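Local coordinates for protein lantibiotic dehydratase (Microbispora corallina, PDB 5EHK) that probably dehydrates serine and threonine residues of the NAI-107 precursor peptide, using glutamyl-tRNA as the source of the activating glutamate, during lantibiotic biosynthesis, at residues D293-L299 and L327-D331; A962-P968 and P992-M997. All coordinates share one frame; numbering follows the deposited sequence.

Contact 1: residues D293-L299 and L327-D331; sequences DPLQHVL and LREVD
A first torsion of -175° swings the isobutyl group of Leu295 across to helix 327-331, where Leu295 CD1 meets Leu327 CD2 at 4.0 Å. Its other methyl, CD2, lies against the opposite backbone, 3.6 Å from Asp331 N, and also touches Val330 CG1. Leu299, one turn on, differs: its CG stands beside the backbone N, which lays CD1 near Leu327 CB and CD2 near Asp331 CB, while Leu299 CG itself packs on Arg328 CG at 3.9 Å. Leu295 and Leu299 from one helix and Leu327 from the other thus fill the seam. The aliphatic part of Arg328 extends the packing at the Leu299 end; its guanidinium goes on to a salt bridge with Glu306.

Asp331, Gln296 and Asp293 gather towards the start of helix 294-299, without any hydrogen bond across. Gln296 OE1 comes within 3.5 Å of Asp331 OD2, two acceptors with planes turned 70° apart, while Gln296 NE2 bonds to Asp300. Asp293 caps its helix through weak bonds from Leu295 N and Gln296 N, and its OD2 lies 3.9 Å from Asp331 OD1, probably unfavourable but eased perhaps by a long, weak ion pair with Arg171.

The segments run roughly antiparallel, at 141°, axes 10.2 Å apart, within a helical hairpin of consecutive helices, 294-306 and 318-339; helix 174-185 packs on Leu295 and Leu327, and helix 346-359 on Val330.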
loop_
_atom_site.group_PDB
_atom_site.type_symbol
_atom_site.label_atom_id
_atom_site.label_comp_id
_atom_site.label_asym_id
_atom_site.label_seq_id
_atom_site.Cartn_x
_atom_site.Cartn_y
_atom_site.Cartn_z
ATOM N N ASP A 293 6.615 35.905 -30.034
ATOM C CA ASP A 293 5.191 36.184 -30.030
ATOM C C ASP A 293 4.558 35.168 -30.976
ATOM O O ASP A 293 5.013 35.006 -32.116
ATOM C CB ASP A 293 4.963 37.627 -30.514
ATOM C CG ASP A 293 3.486 37.980 -30.726
ATOM O OD1 ASP A 293 2.591 37.448 -30.027
ATOM O OD2 ASP A 293 3.228 38.835 -31.601
ATOM N N PRO A 294 3.550 34.433 -30.479
ATOM C CA PRO A 294 2.799 33.458 -31.273
ATOM C C PRO A 294 2.109 34.102 -32.472
ATOM O O PRO A 294 2.205 33.543 -33.570
ATOM C CB PRO A 294 1.773 32.888 -30.277
ATOM C CG PRO A 294 1.702 33.899 -29.171
ATOM C CD PRO A 294 3.108 34.438 -29.075
ATOM N N LEU A 295 1.428 35.236 -32.277
ATOM C CA LEU A 295 0.702 35.877 -33.380
ATOM C C LEU A 295 1.640 36.224 -34.536
ATOM O O LEU A 295 1.355 35.925 -35.705
ATOM C CB LEU A 295 -0.045 37.117 -32.899
ATOM C CG LEU A 295 -0.952 37.821 -33.910
ATOM C CD1 LEU A 295 -2.010 36.879 -34.465
ATOM C CD2 LEU A 295 -1.642 38.985 -33.240
ATOM N N GLN A 296 2.777 36.821 -34.187
ATOM C CA GLN A 296 3.776 37.207 -35.164
ATOM C C GLN A 296 4.321 35.984 -35.893
ATOM O O GLN A 296 4.605 36.039 -37.094
ATOM C CB GLN A 296 4.900 37.997 -34.502
ATOM C CG GLN A 296 5.849 38.652 -35.492
ATOM C CD GLN A 296 5.134 39.648 -36.414
ATOM O OE1 GLN A 296 4.463 40.589 -35.954
ATOM N NE2 GLN A 296 5.289 39.450 -37.723
ATOM N N HIS A 297 4.454 34.878 -35.163
ATOM C CA HIS A 297 4.888 33.625 -35.773
ATOM C C HIS A 297 3.963 33.188 -36.897
ATOM O O HIS A 297 4.450 32.812 -37.964
ATOM C CB HIS A 297 5.023 32.472 -34.766
ATOM C CG HIS A 297 5.201 31.148 -35.433
ATOM N ND1 HIS A 297 6.387 30.773 -36.024
ATOM C CD2 HIS A 297 4.323 30.150 -35.682
ATOM C CE1 HIS A 297 6.240 29.584 -36.580
ATOM N NE2 HIS A 297 4.997 29.184 -36.388
ATOM N N VAL A 298 2.649 33.201 -36.661
ATOM C CA VAL A 298 1.702 32.867 -37.733
ATOM C C VAL A 298 1.862 33.797 -38.950
ATOM O O VAL A 298 1.970 33.327 -40.090
ATOM C CB VAL A 298 0.234 32.914 -37.279
ATOM C CG1 VAL A 298 -0.679 32.598 -38.461
ATOM C CG2 VAL A 298 -0.013 31.950 -36.109
ATOM N N LEU A 299 1.882 35.111 -38.704
ATOM C CA LEU A 299 2.118 36.085 -39.775
ATOM C C LEU A 299 3.434 35.867 -40.531
ATOM O O LEU A 299 3.441 35.898 -41.761
ATOM C CB LEU A 299 1.986 37.545 -39.311
ATOM C CG LEU A 299 0.691 38.206 -38.816
ATOM C CD1 LEU A 299 -0.467 37.256 -38.531
ATOM C CD2 LEU A 299 1.003 39.071 -37.595
ATOM N N LEU A 327 -6.105 39.263 -38.561
ATOM C CA LEU A 327 -5.142 38.913 -37.528
ATOM C C LEU A 327 -4.051 39.969 -37.419
ATOM O O LEU A 327 -3.641 40.325 -36.317
ATOM C CB LEU A 327 -4.514 37.536 -37.798
ATOM C CG LEU A 327 -5.366 36.290 -37.517
ATOM C CD1 LEU A 327 -4.697 35.043 -38.053
ATOM C CD2 LEU A 327 -5.647 36.140 -36.028
ATOM N N ARG A 328 -3.606 40.496 -38.558
ATOM C CA ARG A 328 -2.614 41.577 -38.568
ATOM C C ARG A 328 -3.162 42.844 -37.911
ATOM O O ARG A 328 -2.400 43.695 -37.457
ATOM C CB ARG A 328 -2.194 41.905 -40.002
ATOM C CG ARG A 328 -1.621 40.742 -40.762
ATOM C CD ARG A 328 -1.077 41.165 -42.110
ATOM N NE ARG A 328 -0.704 40.000 -42.901
ATOM C CZ ARG A 328 -0.340 40.045 -44.173
ATOM N NH1 ARG A 328 -0.280 41.206 -44.812
ATOM N NH2 ARG A 328 -0.038 38.923 -44.804
ATOM N N GLU A 329 -4.485 42.975 -37.890
ATOM C CA GLU A 329 -5.118 44.126 -37.281
ATOM C C GLU A 329 -4.972 44.005 -35.779
ATOM O O GLU A 329 -4.656 44.981 -35.086
ATOM C CB GLU A 329 -6.607 44.208 -37.642
ATOM C CG GLU A 329 -7.205 45.609 -37.404
ATOM C CD GLU A 329 -8.687 45.727 -37.763
ATOM O OE1 GLU A 329 -9.115 45.187 -38.806
ATOM O OE2 GLU A 329 -9.430 46.356 -36.977
ATOM N N VAL A 330 -5.161 42.785 -35.288
ATOM C CA VAL A 330 -5.065 42.513 -33.864
ATOM C C VAL A 330 -3.632 42.710 -33.420
ATOM O O VAL A 330 -3.375 43.260 -32.350
ATOM C CB VAL A 330 -5.506 41.090 -33.550
ATOM C CG1 VAL A 330 -5.067 40.693 -32.143
ATOM C CG2 VAL A 330 -7.028 40.960 -33.722
ATOM N N ASP A 331 -2.703 42.296 -34.266
ATOM C CA ASP A 331 -1.305 42.547 -34.001
ATOM C C ASP A 331 -1.086 44.052 -33.841
ATOM O O ASP A 331 -0.524 44.515 -32.843
ATOM C CB ASP A 331 -0.445 42.004 -35.135
ATOM C CG ASP A 331 1.030 42.081 -34.826
ATOM O OD1 ASP A 331 1.448 41.473 -33.811
ATOM O OD2 ASP A 331 1.766 42.757 -35.584
#

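Contact 2: residues A962-P968 and P992-M997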
loop_
_atom_site.group_PDB
_atom_site.type_symbol
_atom_site.label_atom_id
_atom_site.label_comp_id
_atom_site.label_asym_id
_atom_site.label_seq_id
_atom_site.Cartn_x
_atom_site.Cartn_y
_atom_site.Cartn_z
ATOM N N ALA A 962 30.579 -24.508 -8.972
ATOM C CA ALA A 962 31.764 -23.657 -9.095
ATOM C C ALA A 962 33.001 -24.436 -9.505
ATOM O O ALA A 962 33.732 -23.977 -10.386
ATOM C CB ALA A 962 32.022 -22.908 -7.810
ATOM N N ASP A 963 33.241 -25.594 -8.865
ATOM C CA ASP A 963 34.362 -26.468 -9.235
ATOM C C ASP A 963 34.178 -26.819 -10.686
ATOM O O ASP A 963 35.069 -26.618 -11.491
ATOM C CB ASP A 963 34.420 -27.764 -8.387
ATOM C CG ASP A 963 35.815 -28.476 -8.437
ATOM O OD1 ASP A 963 36.786 -27.939 -7.859
ATOM O OD2 ASP A 963 35.956 -29.581 -9.006
ATOM N N ALA A 964 32.973 -27.245 -11.032
ATOM C CA ALA A 964 32.737 -27.878 -12.323
ATOM C C ALA A 964 32.879 -26.934 -13.516
ATOM O O ALA A 964 33.378 -27.340 -14.567
ATOM C CB ALA A 964 31.370 -28.572 -12.335
ATOM N N PHE A 965 32.502 -25.669 -13.340
ATOM C CA PHE A 965 32.597 -24.707 -14.434
ATOM C C PHE A 965 34.034 -24.624 -14.922
ATOM O O PHE A 965 34.292 -24.446 -16.122
ATOM C CB PHE A 965 32.111 -23.324 -14.024
ATOM C CG PHE A 965 31.949 -22.380 -15.184
ATOM C CD1 PHE A 965 30.793 -22.389 -15.950
ATOM C CD2 PHE A 965 32.951 -21.492 -15.518
ATOM C CE1 PHE A 965 30.637 -21.521 -17.018
ATOM C CE2 PHE A 965 32.806 -20.626 -16.586
ATOM C CZ PHE A 965 31.652 -20.639 -17.338
ATOM N N GLY A 966 34.969 -24.762 -13.988
ATOM C CA GLY A 966 36.374 -24.748 -14.343
ATOM C C GLY A 966 36.974 -23.361 -14.282
ATOM O O GLY A 966 36.320 -22.411 -13.837
ATOM N N PRO A 967 38.233 -23.243 -14.736
ATOM C CA PRO A 967 39.029 -22.010 -14.709
ATOM C C PRO A 967 38.293 -20.890 -15.432
ATOM O O PRO A 967 37.577 -21.166 -16.385
ATOM C CB PRO A 967 40.274 -22.384 -15.514
ATOM C CG PRO A 967 39.836 -23.514 -16.390
ATOM C CD PRO A 967 38.855 -24.287 -15.568
ATOM N N PRO A 968 38.437 -19.650 -14.960
ATOM C CA PRO A 968 37.910 -18.483 -15.670
ATOM C C PRO A 968 38.552 -18.249 -17.036
ATOM O O PRO A 968 39.447 -18.992 -17.445
ATOM C CB PRO A 968 38.205 -17.323 -14.715
ATOM C CG PRO A 968 38.259 -17.951 -13.353
ATOM C CD PRO A 968 38.856 -19.323 -13.586
ATOM N N PRO A 992 39.074 -23.369 -9.010
ATOM C CA PRO A 992 37.922 -22.712 -9.652
ATOM C C PRO A 992 36.722 -22.525 -8.706
ATOM O O PRO A 992 35.929 -21.599 -8.903
ATOM C CB PRO A 992 37.574 -23.650 -10.821
ATOM C CG PRO A 992 38.739 -24.594 -10.943
ATOM C CD PRO A 992 39.289 -24.719 -9.560
ATOM N N ALA A 993 36.579 -23.413 -7.722
ATOM C CA ALA A 993 35.536 -23.296 -6.720
ATOM C C ALA A 993 35.671 -21.982 -5.987
ATOM O O ALA A 993 34.750 -21.169 -5.964
ATOM C CB ALA A 993 35.616 -24.457 -5.736
ATOM N N ALA A 994 36.839 -21.759 -5.399
ATOM C CA ALA A 994 37.093 -20.512 -4.682
ATOM C C ALA A 994 36.990 -19.321 -5.637
ATOM O O ALA A 994 36.513 -18.252 -5.250
ATOM C CB ALA A 994 38.429 -20.547 -3.955
ATOM N N ALA A 995 37.456 -19.514 -6.869
ATOM C CA ALA A 995 37.363 -18.490 -7.913
ATOM C C ALA A 995 35.949 -17.964 -7.980
ATOM O O ALA A 995 35.671 -16.845 -7.569
ATOM C CB ALA A 995 37.767 -19.059 -9.266
ATOM N N TRP A 996 35.042 -18.810 -8.453
ATOM C CA TRP A 996 33.649 -18.413 -8.630
ATOM C C TRP A 996 32.906 -18.061 -7.331
ATOM O O TRP A 996 32.191 -17.062 -7.283
ATOM C CB TRP A 996 32.908 -19.482 -9.420
ATOM C CG TRP A 996 33.520 -19.717 -10.749
ATOM C CD1 TRP A 996 34.083 -20.878 -11.205
ATOM C CD2 TRP A 996 33.634 -18.769 -11.810
ATOM N NE1 TRP A 996 34.545 -20.703 -12.487
ATOM C CE2 TRP A 996 34.283 -19.416 -12.879
ATOM C CE3 TRP A 996 33.253 -17.437 -11.960
ATOM C CZ2 TRP A 996 34.555 -18.776 -14.078
ATOM C CZ3 TRP A 996 33.526 -16.806 -13.144
ATOM C CH2 TRP A 996 34.169 -17.473 -14.192
ATOM N N MET A 997 33.098 -18.839 -6.272
ATOM C CA MET A 997 32.429 -18.523 -5.018
ATOM C C MET A 997 32.845 -17.149 -4.476
ATOM O O MET A 997 32.150 -16.574 -3.644
ATOM C CB MET A 997 32.684 -19.603 -3.959
ATOM C CG MET A 997 32.037 -20.943 -4.254
ATOM S SD MET A 997 30.280 -20.834 -4.660
ATOM C CE MET A 997 29.586 -20.039 -3.211
#
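Ala962 begins the contact as a knob: its CB drops among Pro992, Ala993, Trp996 and Met997, 3.7 Å from Ala993 CA. A methyl this small lets the backbones come close, and at Asp963 the CA atom is only 4.2 Å from Ala993 CA. The side chain of Asp963 leaves its backbone pointing away from helix 992-997, yet Asp963 OD1 comes back to within 4.2 Å of Ala993 CB.

Phe965 follows with its CG anti to the backbone N (chi1 -169°), which carries the ring to the indole of Trp996. The planes are almost perpendicular, at 87°, and Phe965 CD2 lies 3.5 Å from Trp996 CZ2.

Gly966 then leaves the helix with positive phi and turns its carbonyl to the indole. Trp996 NE1 donates to Gly966 O at 2.8 Å, with an N-H...O angle of 161°; the oxygen sits at the indole edge, near the ring plane, so the bond helps to hold the ring's rotation. Pro992 CB rests 3.5 Å from the same carbonyl oxygen. Arg1058 of helix 1044-1059 bonds to the carbonyls of Phe965 and Pro967. Pro968 lays CG over one face of the indole, offset toward its rim, and 4.3 Å from Ala995 CB.

Helices 1068-1085 and 1090-1109 close in on Trp996 and Met997 respectively. The arrangement is a glycine-terminated helix end packed by knob-into-hole contact against a short helix, within the lantibiotic dehydratase C-terminal region.

How the contacts relate
Contacts 1 and 2 lie on opposite sides of the chain's centre, about 74 Å apart between centres and about 59 Å between nearest atoms, so neither touches the other. They follow one another along the chain: 293-299 with 327-331 belongs to the N-terminal lantibiotic dehydratase family region, 962-968 with 992-997 to the C-terminal one. By family, the first region is associated with glutamylation and the second with glutamate elimination, though neither contact is known to form part of an active site. Each joins helices inside its own region, one mainly by apolar packing and the other by packing plus a single directional bond.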